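Local coordinates for adenovirus single-stranded dna-binding protein (Human adenovirus 5, PDB 1ANV) that binds single-stranded DNA and supports viral DNA replication by strand displacement, unwinding the template without ATP through its capacity to form multimers, at residues L221-N226 with P292-K297. Numbering follows the deposited sequence.
Sequences LRCECN and PNCDFK. With ZN (zinc ion), chain C; IUM (uranyl (VI) ion), chain D.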
ATOM      1  N   LEU A 221       1.707  -5.215   0.291  1.00  8.89           N
ATOM      2  CA  LEU A 221       2.841  -5.706   1.048  1.00 10.74           C
ATOM      3  C   LEU A 221       4.119  -5.607   0.232  1.00 20.40           C
ATOM      4  O   LEU A 221       5.227  -5.874   0.702  1.00 18.25           O
ATOM      5  CB  LEU A 221       2.675  -7.179   1.456  1.00 12.27           C
ATOM      6  CG  LEU A 221       1.819  -7.380   2.689  1.00 20.90           C
ATOM      7  CD1 LEU A 221       1.519  -6.020   3.312  1.00 21.59           C
ATOM      8  CD2 LEU A 221       0.526  -8.062   2.250  1.00 33.56           C
ATOM      9  N   ARG A 222       3.971  -5.266  -1.034  1.00 21.14           N
ATOM     10  CA  ARG A 222       5.149  -5.189  -1.863  1.00 21.04           C
ATOM     11  C   ARG A 222       5.046  -4.166  -2.955  1.00 24.56           C
ATOM     12  O   ARG A 222       3.973  -3.877  -3.469  1.00 27.65           O
ATOM     13  CB  ARG A 222       5.588  -6.534  -2.441  1.00 19.69           C
ATOM     14  CG  ARG A 222       4.469  -7.312  -3.098  1.00 24.41           C
ATOM     15  CD  ARG A 222       4.855  -8.755  -3.389  1.00 36.83           C
ATOM     16  NE  ARG A 222       4.086  -9.304  -4.507  1.00 57.46           N
ATOM     17  CZ  ARG A 222       3.283 -10.359  -4.432  1.00 33.72           C
ATOM     18  NH1 ARG A 222       3.109 -11.026  -3.296  1.00  7.48           N
ATOM     19  NH2 ARG A 222       2.633 -10.747  -5.523  1.00 25.73           N
ATOM     20  N   CYS A 223       6.203  -3.623  -3.280  1.00 16.66           N
ATOM     21  CA  CYS A 223       6.289  -2.651  -4.319  1.00 14.56           C
ATOM     22  C   CYS A 223       7.111  -3.225  -5.432  1.00 17.73           C
ATOM     23  O   CYS A 223       7.313  -4.433  -5.551  1.00 19.84           O
ATOM     24  CB  CYS A 223       6.919  -1.334  -3.850  1.00 15.02           C
ATOM     25  SG  CYS A 223       8.619  -1.539  -3.329  1.00 19.12           S
ATOM     26  N   GLU A 224       7.608  -2.333  -6.249  1.00 17.08           N
ATOM     27  CA  GLU A 224       8.431  -2.775  -7.339  1.00 21.62           C
ATOM     28  C   GLU A 224       9.657  -3.486  -6.777  1.00 21.27           C
ATOM     29  O   GLU A 224      10.097  -4.492  -7.295  1.00 26.21           O
ATOM     30  CB  GLU A 224       8.812  -1.569  -8.218  1.00 24.63           C
ATOM     31  CG  GLU A 224       9.522  -1.918  -9.535  1.00 53.87           C
ATOM     32  CD  GLU A 224      10.214  -0.713 -10.104  1.00100.00           C
ATOM     33  OE1 GLU A 224       9.388   0.155 -10.632  1.00100.00           O
ATOM     34  OE2 GLU A 224      11.423  -0.553 -10.057  1.00100.00           O
ATOM     35  N   CYS A 225      10.189  -2.978  -5.675  1.00 12.65           N
ATOM     36  CA  CYS A 225      11.361  -3.560  -5.075  1.00 14.03           C
ATOM     37  C   CYS A 225      11.281  -5.000  -4.619  1.00 24.01           C
ATOM     38  O   CYS A 225      12.172  -5.794  -4.889  1.00 25.70           O
ATOM     39  CB  CYS A 225      11.945  -2.642  -4.029  1.00 16.31           C
ATOM     40  SG  CYS A 225      12.098  -1.015  -4.790  1.00 24.26           S
ATOM     41  N   ASN A 226      10.232  -5.335  -3.907  1.00 23.08           N
ATOM     42  CA  ASN A 226      10.097  -6.687  -3.430  1.00 22.03           C
ATOM     43  C   ASN A 226       9.018  -7.385  -4.211  1.00 27.62           C
ATOM     44  O   ASN A 226       8.315  -8.250  -3.712  1.00 31.59           O
ATOM     45  CB  ASN A 226       9.800  -6.715  -1.924  1.00 19.74           C
ATOM     46  CG  ASN A 226       8.685  -5.770  -1.585  1.00 28.20           C
ATOM     47  OD1 ASN A 226       8.265  -4.972  -2.442  1.00 41.09           O
ATOM     48  ND2 ASN A 226       8.198  -5.871  -0.354  1.00 26.26           N
ATOM     49  N   PRO A 292      17.827  -0.129  -3.341  1.00 45.08           N
ATOM     50  CA  PRO A 292      16.825   0.025  -4.376  1.00 39.37           C
ATOM     51  C   PRO A 292      15.748   1.023  -3.970  1.00 43.64           C
ATOM     52  O   PRO A 292      15.526   1.284  -2.786  1.00 47.23           O
ATOM     53  CB  PRO A 292      16.209  -1.356  -4.609  1.00 37.67           C
ATOM     54  CG  PRO A 292      16.688  -2.249  -3.474  1.00 45.93           C
ATOM     55  CD  PRO A 292      17.667  -1.433  -2.640  1.00 43.95           C
ATOM     56  N   ASN A 293      15.100   1.573  -4.988  1.00 39.39           N
ATOM     57  CA  ASN A 293      14.023   2.539  -4.855  1.00 39.12           C
ATOM     58  C   ASN A 293      13.148   2.518  -6.096  1.00 40.06           C
ATOM     59  O   ASN A 293      13.646   2.521  -7.219  1.00 41.74           O
ATOM     60  CB  ASN A 293      14.515   3.983  -4.629  1.00 40.52           C
ATOM     61  CG  ASN A 293      13.445   5.007  -5.002  1.00100.00           C
ATOM     62  OD1 ASN A 293      13.526   5.671  -6.050  1.00100.00           O
ATOM     63  ND2 ASN A 293      12.421   5.134  -4.161  1.00 87.25           N
ATOM     64  N   CYS A 294      11.840   2.499  -5.905  1.00 28.14           N
ATOM     65  CA  CYS A 294      10.975   2.514  -7.057  1.00 24.53           C
ATOM     66  C   CYS A 294      10.043   3.691  -6.983  1.00 24.50           C
ATOM     67  O   CYS A 294      10.012   4.373  -5.957  1.00 21.58           O
ATOM     68  CB  CYS A 294      10.239   1.191  -7.320  1.00 24.80           C
ATOM     69  SG  CYS A 294       9.033   0.773  -6.040  1.00 29.12           S
ATOM     70  N   ASP A 295       9.305   3.921  -8.070  1.00 25.40           N
ATOM     71  CA  ASP A 295       8.370   5.029  -8.139  1.00 22.57           C
ATOM     72  C   ASP A 295       6.913   4.609  -7.883  1.00 21.60           C
ATOM     73  O   ASP A 295       5.956   5.188  -8.419  1.00 16.26           O
ATOM     74  CB  ASP A 295       8.591   5.908  -9.397  1.00 20.53           C
ATOM     75  CG  ASP A 295       9.165   7.262  -9.091  1.00 65.18           C
ATOM     76  OD1 ASP A 295      10.367   7.500  -9.039  1.00 69.86           O
ATOM     77  OD2 ASP A 295       8.249   8.166  -8.876  1.00 94.29           O
ATOM     78  N   PHE A 296       6.767   3.597  -7.026  1.00 14.40           N
ATOM     79  CA  PHE A 296       5.467   3.067  -6.625  1.00 18.01           C
ATOM     80  C   PHE A 296       4.685   4.079  -5.801  1.00 23.03           C
ATOM     81  O   PHE A 296       5.165   4.597  -4.787  1.00 19.36           O
ATOM     82  CB  PHE A 296       5.666   1.793  -5.804  1.00 17.97           C
ATOM     83  CG  PHE A 296       4.420   1.019  -5.459  1.00 13.90           C
ATOM     84  CD1 PHE A 296       3.718   1.283  -4.287  1.00  6.29           C
ATOM     85  CD2 PHE A 296       3.985  -0.034  -6.272  1.00 11.95           C
ATOM     86  CE1 PHE A 296       2.602   0.521  -3.942  1.00  6.01           C
ATOM     87  CE2 PHE A 296       2.873  -0.811  -5.940  1.00  7.00           C
ATOM     88  CZ  PHE A 296       2.176  -0.519  -4.770  1.00  4.24           C
ATOM     89  N   LYS A 297       3.466   4.365  -6.252  1.00 19.70           N
ATOM     90  CA  LYS A 297       2.616   5.337  -5.584  1.00 13.78           C
ATOM     91  C   LYS A 297       1.166   5.068  -5.903  1.00 11.65           C
ATOM     92  O   LYS A 297       0.793   5.001  -7.068  1.00 17.28           O
ATOM     93  CB  LYS A 297       2.980   6.740  -6.012  1.00  7.28           C
ATOM     94  CG  LYS A 297       2.254   7.824  -5.254  1.00  1.00           C
ATOM     95  CD  LYS A 297       2.875   9.200  -5.480  1.00 13.24           C
ATOM     96  CE  LYS A 297       1.961  10.351  -5.076  1.00 51.86           C
ATOM     97  NZ  LYS A 297       2.260  11.615  -5.773  1.00 79.02           N
TER
HETATM   98 ZN    ZN C 531      10.173  -0.113  -4.245  1.00 25.21          ZN
HETATM   99  U   IUM D 532      12.251   7.050  -8.914  1.00 42.27           U
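Cys223 and Cys225 meet Cys294 through a shared zinc ion, a compact case of a metal joining two loops that make no direct hydrogen bond to each other. The Cys225 SG to zinc distance is 2.2 Å, and Cys223 SG and Cys294 SG each lie 2.3 Å from the metal; Cys277 supplies the fourth sulfur. In both Cys223 and Cys294 the sulfur sits between the backbone N and carbonyl carbon (chi1 63° and 66°), which turns it inward to the ion.

Within the first loop, hydrogen bonds brace the Cys-x-Cys turn. Cys223 N donates to Asn226 OD1 at 2.6 Å, and Cys225 N makes a weak bond to the sulfur of Cys223, which may temper the negative charge on that thiolate. The carboxylate of Glu224 reaches outside both loops to a salt bridge with Lys65.

Apolar packing flanks the metal. Cys223 CB lies over one face of the Phe296 ring, a CH-pi contact 4.2 Å from the centroid, while Glu224 lays its chain alongside Cys294 CB.

The site ties the loop following strand 217-220 to the one between strands 271-275 and 298-299, and Phe296 also packs on Thr66 and Met70 of helix 64-83.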